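Local coordinates for putative lipoprotein (Campylobacter jejuni subsp. jejuni, PDB 2G5G) that binds haem through a tyrosine ligand as a cofacial pair linked to its dimerisation, and probably takes part in bacterial haem uptake as a lipoprotein, at residues L193-I196 with Q197-D201; T224-I228 with G229-H233. One frame throughout, in Å; residues are numbered along the deposited sequence.

Contact 1. Residues L193-I196 with Q197-D201; sequences LVEI and QQFKD. With HEM (protoporphyrin IX containing Fe), chain B.
Two turns of helix 187-210, part of the wall of the cofacial haem pocket, run from Leu193 to Asp201 and illustrate how a regular helix can present one of its sides to a porphyrin. Four consecutive i to i+4 backbone bonds hold the turns together, among them Gln197 N to Leu193 O and Lys200 N to Ile196 O, the latter 2.9 Å long. Leu193 lies over one face of the haem at the rim of the C ring, its CD1 3.5 Å from haem CMC and CD2 above the same methyl and the meso carbon CHC. One turn on, Ile196 reaches the vinyl group of the B ring, its CD1 4.0 Å from haem CAB. With CG1 anti to the carbonyl carbon (chi1 -74°), the longer branch carries CD1 to the porphyrin and leaves CG2 for Lys200. That lysine runs extended beyond CG and crosses the isoleucine at a slant, with its CE 3.9 Å from Ile196 CG2. Its NZ donates to propionate oxygen O2A of another haem, a bond that attraction between ammonium and propionate probably strengthens. Ile150 and Tyr151 of helix 144-151 pack on Ile196, while Ile147 of the same helix touches Lys200. Away from the haem, Phe199 turns the edge of its ring to the preceding turn and takes contacts from Leu142 and Leu157. There, CD1 of Phe199 sits 3.0 Å from Glu195 O, the same carbonyl oxygen that accepts the backbone N-H of Phe199.

Contact 2. Residues T224-I228 with G229-H233; sequences TSKKI and GIPLH
Pro231 and Lys226 lie across each other at about a right angle where the loop after helix 221-224 folds back on the first turn of helix 230-236. The CB bond of Pro231 points toward the loop, and ring atom CG comes 4.0 Å from Lys226 CG. Its other approaches are to backbone: CG is 3.4 Å from Thr224 O, and CD lies beside Ser225 O. The CB bond of Leu232 is likewise directed toward the loop, and its two methyls spread over successive carbonyls, CD2 near Lys226 O and CD1 3.3 Å from Lys227 O. CD1 also packs on Ile228 CA. The turn itself is closed by Gly229 N, which donates to Ser225 O at 2.8 Å with a distinctly bent N-H...O angle of 137°. Ser225 OG accepts from Lys227 N at 3.0 Å, forming an ST turn, and is also hydrogen-bonded to Asp257. Ile228 holds CG1 between its backbone N and carbonyl carbon (chi1 58°), which brings CG1 to 3.4 Å from Gly229 N. A water donates to Ile228 O and lies in the plane of the His233 ring, hydrogen-bonded to NE2. Around this turn, Val245 of strand 243-248 packs on both Lys226 and Pro231, helix 165-179 covers Ile228 and Leu232 through Gln170, Ile174 and Val167, and helix 187-210 meets Ile230 and His233.

In the fold
Contacts 1 and 2 follow one another along the chain, yet their centres are only 12 Å apart, and they show how a ligand-facing helix is backed by a neighbouring turn. Asp201 and His233 form much of the seam: Asp201 CB lies 3.4 Å from His233 NE2, and Gln198 O is equally close to His233 CE1. Asp201 OD1 also packs against Ile230 CG1, while its hydrogen bond to His223 ties helix 187-210 to helix 221-224, whose last residue, Thr224, opens contact 2. Contact 1 meets the haem itself through Leu193 and Ile196, whereas contact 2 stands behind it, with the Ile228 side chain about 13 Å from a bound haem.

Contact 1. Residues L193-I196 with Q197-D201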
loop_
_atom_site.group_PDB
_atom_site.type_symbol
_atom_site.label_atom_id
_atom_site.label_comp_id
_atom_site.label_asym_id
_atom_site.label_seq_id
_atom_site.Cartn_x
_atom_site.Cartn_y
_atom_site.Cartn_z
ATOM N N LEU A 193 -5.187 7.906 -0.517
ATOM C CA LEU A 193 -4.635 7.964 -1.852
ATOM C C LEU A 193 -4.878 9.342 -2.500
ATOM O O LEU A 193 -4.008 9.847 -3.206
ATOM C CB LEU A 193 -5.188 6.834 -2.727
ATOM C CG LEU A 193 -4.884 5.386 -2.307
ATOM C CD1 LEU A 193 -5.301 4.394 -3.411
ATOM C CD2 LEU A 193 -3.421 5.171 -1.924
ATOM N N VAL A 194 -6.046 9.930 -2.241
ATOM C CA VAL A 194 -6.345 11.300 -2.697
ATOM C C VAL A 194 -5.358 12.296 -2.092
ATOM O O VAL A 194 -4.784 13.110 -2.824
ATOM C CB VAL A 194 -7.801 11.736 -2.397
ATOM C CG1 VAL A 194 -7.991 13.222 -2.715
ATOM C CG2 VAL A 194 -8.784 10.905 -3.199
ATOM N N GLU A 195 -5.145 12.216 -0.775
ATOM C CA GLU A 195 -4.205 13.104 -0.097
ATOM C C GLU A 195 -2.781 12.959 -0.605
ATOM O O GLU A 195 -2.070 13.970 -0.730
ATOM C CB GLU A 195 -4.268 12.976 1.428
ATOM C CG GLU A 195 -5.535 13.628 2.020
ATOM C CD GLU A 195 -5.802 15.040 1.471
ATOM O OE1 GLU A 195 -6.861 15.278 0.830
ATOM O OE2 GLU A 195 -4.934 15.917 1.685
ATOM N N ILE A 196 -2.386 11.724 -0.927
ATOM C CA ILE A 196 -1.069 11.447 -1.515
ATOM C C ILE A 196 -0.907 12.066 -2.902
ATOM O O ILE A 196 0.170 12.610 -3.210
ATOM C CB ILE A 196 -0.753 9.927 -1.576
ATOM C CG1 ILE A 196 -0.429 9.401 -0.170
ATOM C CG2 ILE A 196 0.454 9.631 -2.484
ATOM C CD1 ILE A 196 -0.647 7.914 -0.055
ATOM N N GLN A 197 -1.944 11.957 -3.742
ATOM C CA GLN A 197 -1.945 12.633 -5.069
ATOM C C GLN A 197 -1.802 14.140 -4.908
ATOM O O GLN A 197 -0.991 14.779 -5.599
ATOM C CB GLN A 197 -3.211 12.298 -5.857
ATOM C CG GLN A 197 -3.179 12.748 -7.298
ATOM C CD GLN A 197 -2.627 11.728 -8.265
ATOM O OE1 GLN A 197 -2.741 11.887 -9.496
ATOM N NE2 GLN A 197 -2.009 10.692 -7.744
ATOM N N GLN A 198 -2.569 14.696 -3.992
ATOM C CA GLN A 198 -2.575 16.132 -3.706
ATOM C C GLN A 198 -1.187 16.622 -3.270
ATOM O O GLN A 198 -0.698 17.668 -3.740
ATOM C CB GLN A 198 -3.610 16.451 -2.613
ATOM C CG GLN A 198 -5.083 16.384 -3.093
ATOM C CD GLN A 198 -5.658 17.754 -3.368
ATOM O OE1 GLN A 198 -5.635 18.249 -4.512
ATOM N NE2 GLN A 198 -6.149 18.395 -2.329
ATOM N N PHE A 199 -0.564 15.857 -2.364
ATOM C CA PHE A 199 0.810 16.125 -1.936
ATOM C C PHE A 199 1.850 16.010 -3.055
ATOM O O PHE A 199 2.763 16.838 -3.102
ATOM C CB PHE A 199 1.207 15.219 -0.755
ATOM C CG PHE A 199 0.880 15.793 0.600
ATOM C CD1 PHE A 199 -0.308 15.448 1.255
ATOM C CD2 PHE A 199 1.776 16.627 1.250
ATOM C CE1 PHE A 199 -0.609 15.969 2.514
ATOM C CE2 PHE A 199 1.482 17.146 2.518
ATOM C CZ PHE A 199 0.285 16.805 3.147
ATOM N N LYS A 200 1.739 14.989 -3.920
ATOM C CA LYS A 200 2.631 14.802 -5.071
ATOM C C LYS A 200 2.523 16.023 -5.974
ATOM O O LYS A 200 3.528 16.582 -6.401
ATOM C CB LYS A 200 2.261 13.560 -5.899
ATOM C CG LYS A 200 2.628 12.204 -5.248
ATOM C CD LYS A 200 2.071 11.031 -6.037
ATOM C CE LYS A 200 2.749 9.711 -5.599
ATOM N NZ LYS A 200 2.084 8.580 -6.289
ATOM N N ASP A 201 1.290 16.448 -6.228
ATOM C CA ASP A 201 1.005 17.614 -7.082
ATOM C C ASP A 201 1.589 18.911 -6.532
ATOM O O ASP A 201 2.168 19.713 -7.274
ATOM C CB ASP A 201 -0.509 17.700 -7.291
ATOM C CG ASP A 201 -1.004 16.655 -8.270
ATOM O OD1 ASP A 201 -0.170 16.124 -9.051
ATOM O OD2 ASP A 201 -2.220 16.333 -8.263
HETATM C CHA HEM B . -2.464 -1.743 4.046
HETATM C CHB HEM B . 1.057 1.464 2.887
HETATM C CHC HEM B . -0.931 2.272 -1.457
HETATM C CHD HEM B . -4.394 -0.990 -0.384
HETATM C C1A HEM B . -1.345 -0.922 4.118
HETATM C C2A HEM B . -0.468 -0.766 5.273
HETATM C C3A HEM B . 0.494 0.115 4.943
HETATM C C4A HEM B . 0.277 0.545 3.577
HETATM C CMA HEM B . 1.654 0.602 5.840
HETATM C CAA HEM B . -0.646 -1.491 6.636
HETATM C CBA HEM B . -0.140 -2.933 6.549
HETATM C CGA HEM B . -0.808 -3.889 7.538
HETATM O O1A HEM B . -1.306 -3.439 8.614
HETATM O O2A HEM B . -0.839 -5.121 7.246
HETATM C C1B HEM B . 0.787 2.053 1.666
HETATM C C2B HEM B . 1.435 3.225 1.091
HETATM C C3B HEM B . 0.892 3.458 -0.112
HETATM C C4B HEM B . -0.123 2.433 -0.350
HETATM C CMB HEM B . 2.549 4.055 1.762
HETATM C CAB HEM B . 1.292 4.620 -1.064
HETATM C CBB HEM B . 0.802 4.700 -2.309
HETATM C C1C HEM B . -2.028 1.440 -1.551
HETATM C C2C HEM B . -2.898 1.305 -2.706
HETATM C C3C HEM B . -3.843 0.403 -2.407
HETATM C C4C HEM B . -3.615 -0.065 -1.050
HETATM C CMC HEM B . -2.736 2.067 -4.042
HETATM C CAC HEM B . -4.995 -0.071 -3.327
HETATM C CBC HEM B . -4.749 -0.566 -4.547
HETATM C C1D HEM B . -4.238 -1.515 0.885
HETATM C C2D HEM B . -5.087 -2.520 1.490
HETATM C C3D HEM B . -4.488 -2.769 2.882
HETATM C C4D HEM B . -3.333 -1.886 2.972
HETATM C CMD HEM B . -6.328 -3.193 0.860
HETATM C CAD HEM B . -5.012 -3.758 3.951
HETATM C CBD HEM B . -3.875 -4.697 4.349
HETATM C CGD HEM B . -4.260 -6.140 4.124
HETATM O O1D HEM B . -3.758 -6.747 3.141
HETATM O O2D HEM B . -5.061 -6.692 4.928
HETATM N NA HEM B . -0.862 -0.098 3.103
HETATM N NB HEM B . -0.148 1.603 0.751
HETATM N NC HEM B . -2.496 0.580 -0.561
HETATM N ND HEM B . -3.238 -1.180 1.786
HETATM FE FE HEM B . -1.790 0.388 1.301
#

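Contact 2. Residues T224-I228 with G229-H233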
loop_
_atom_site.group_PDB
_atom_site.type_symbol
_atom_site.label_atom_id
_atom_site.label_comp_id
_atom_site.label_asym_id
_atom_site.label_seq_id
_atom_site.Cartn_x
_atom_site.Cartn_y
_atom_site.Cartn_z
ATOM N N THR A 224 -0.845 16.387 -14.771
ATOM C CA THR A 224 -0.686 17.573 -15.605
ATOM C C THR A 224 -2.015 18.294 -15.851
ATOM O O THR A 224 -2.031 19.450 -16.308
ATOM C CB THR A 224 0.025 17.263 -16.903
ATOM O OG1 THR A 224 -0.782 16.402 -17.710
ATOM C CG2 THR A 224 1.436 16.625 -16.615
ATOM N N SER A 225 -3.122 17.603 -15.549
ATOM C CA SER A 225 -4.451 18.131 -15.783
ATOM C C SER A 225 -4.655 19.507 -15.131
ATOM O O SER A 225 -4.488 19.677 -13.922
ATOM C CB SER A 225 -5.522 17.167 -15.247
ATOM O OG SER A 225 -6.777 17.842 -15.210
ATOM N N LYS A 226 -5.088 20.466 -15.936
ATOM C CA LYS A 226 -5.455 21.759 -15.430
ATOM C C LYS A 226 -6.683 21.722 -14.504
ATOM O O LYS A 226 -6.905 22.668 -13.786
ATOM C CB LYS A 226 -5.757 22.690 -16.602
ATOM C CG LYS A 226 -4.496 23.076 -17.403
ATOM C CD LYS A 226 -4.901 23.727 -18.699
ATOM C CE LYS A 226 -5.485 25.107 -18.485
ATOM N NZ LYS A 226 -5.922 25.719 -19.765
ATOM N N LYS A 227 -7.495 20.673 -14.591
ATOM C CA LYS A 227 -8.719 20.540 -13.771
ATOM C C LYS A 227 -8.464 20.080 -12.334
ATOM O O LYS A 227 -9.143 20.518 -11.419
ATOM C CB LYS A 227 -9.669 19.536 -14.411
ATOM C CG LYS A 227 -10.165 19.922 -15.806
ATOM C CD LYS A 227 -10.920 18.768 -16.458
ATOM C CE LYS A 227 -12.278 18.499 -15.797
ATOM N NZ LYS A 227 -12.885 17.264 -16.447
ATOM N N ILE A 228 -7.498 19.185 -12.144
ATOM C CA ILE A 228 -7.315 18.513 -10.844
ATOM C C ILE A 228 -5.851 18.471 -10.371
ATOM O O ILE A 228 -5.580 18.005 -9.260
ATOM C CB ILE A 228 -7.801 17.054 -10.908
ATOM C CG1 ILE A 228 -7.036 16.290 -12.003
ATOM C CG2 ILE A 228 -9.352 16.998 -11.083
ATOM C CD1 ILE A 228 -7.358 14.829 -12.137
ATOM N N GLY A 229 -4.922 18.883 -11.237
ATOM C CA GLY A 229 -3.492 18.602 -10.993
ATOM C C GLY A 229 -2.574 19.766 -10.666
ATOM O O GLY A 229 -2.983 20.819 -10.159
ATOM N N ILE A 230 -1.302 19.546 -10.971
ATOM C CA ILE A 230 -0.246 20.537 -10.768
ATOM C C ILE A 230 -0.573 22.016 -11.112
ATOM O O ILE A 230 -0.220 22.894 -10.334
ATOM C CB ILE A 230 1.045 20.100 -11.487
ATOM C CG1 ILE A 230 1.527 18.761 -10.872
ATOM C CG2 ILE A 230 2.141 21.239 -11.419
ATOM C CD1 ILE A 230 2.411 17.927 -11.801
ATOM N N PRO A 231 -1.227 22.288 -12.262
ATOM C CA PRO A 231 -1.583 23.707 -12.560
ATOM C C PRO A 231 -2.341 24.461 -11.455
ATOM O O PRO A 231 -2.089 25.656 -11.244
ATOM C CB PRO A 231 -2.394 23.599 -13.856
ATOM C CG PRO A 231 -1.800 22.394 -14.558
ATOM C CD PRO A 231 -1.580 21.408 -13.396
ATOM N N LEU A 232 -3.231 23.770 -10.727
ATOM C CA LEU A 232 -3.942 24.383 -9.610
ATOM C C LEU A 232 -2.987 24.777 -8.481
ATOM O O LEU A 232 -3.163 25.813 -7.846
ATOM C CB LEU A 232 -4.993 23.418 -9.047
ATOM C CG LEU A 232 -6.041 22.878 -10.024
ATOM C CD1 LEU A 232 -6.923 21.832 -9.311
ATOM C CD2 LEU A 232 -6.874 24.052 -10.561
ATOM N N HIS A 233 -1.981 23.941 -8.247
ATOM C CA HIS A 233 -1.038 24.159 -7.149
ATOM C C HIS A 233 -0.091 25.281 -7.511
ATOM O O HIS A 233 0.222 26.124 -6.662
ATOM C CB HIS A 233 -0.273 22.870 -6.797
ATOM C CG HIS A 233 -1.167 21.763 -6.327
ATOM N ND1 HIS A 233 -1.332 21.454 -4.995
ATOM C CD2 HIS A 233 -1.958 20.902 -7.013
ATOM C CE1 HIS A 233 -2.189 20.453 -4.878
ATOM N NE2 HIS A 233 -2.584 20.100 -6.088
HETATM O O HOH W 1 -4.025 17.801 -7.130
#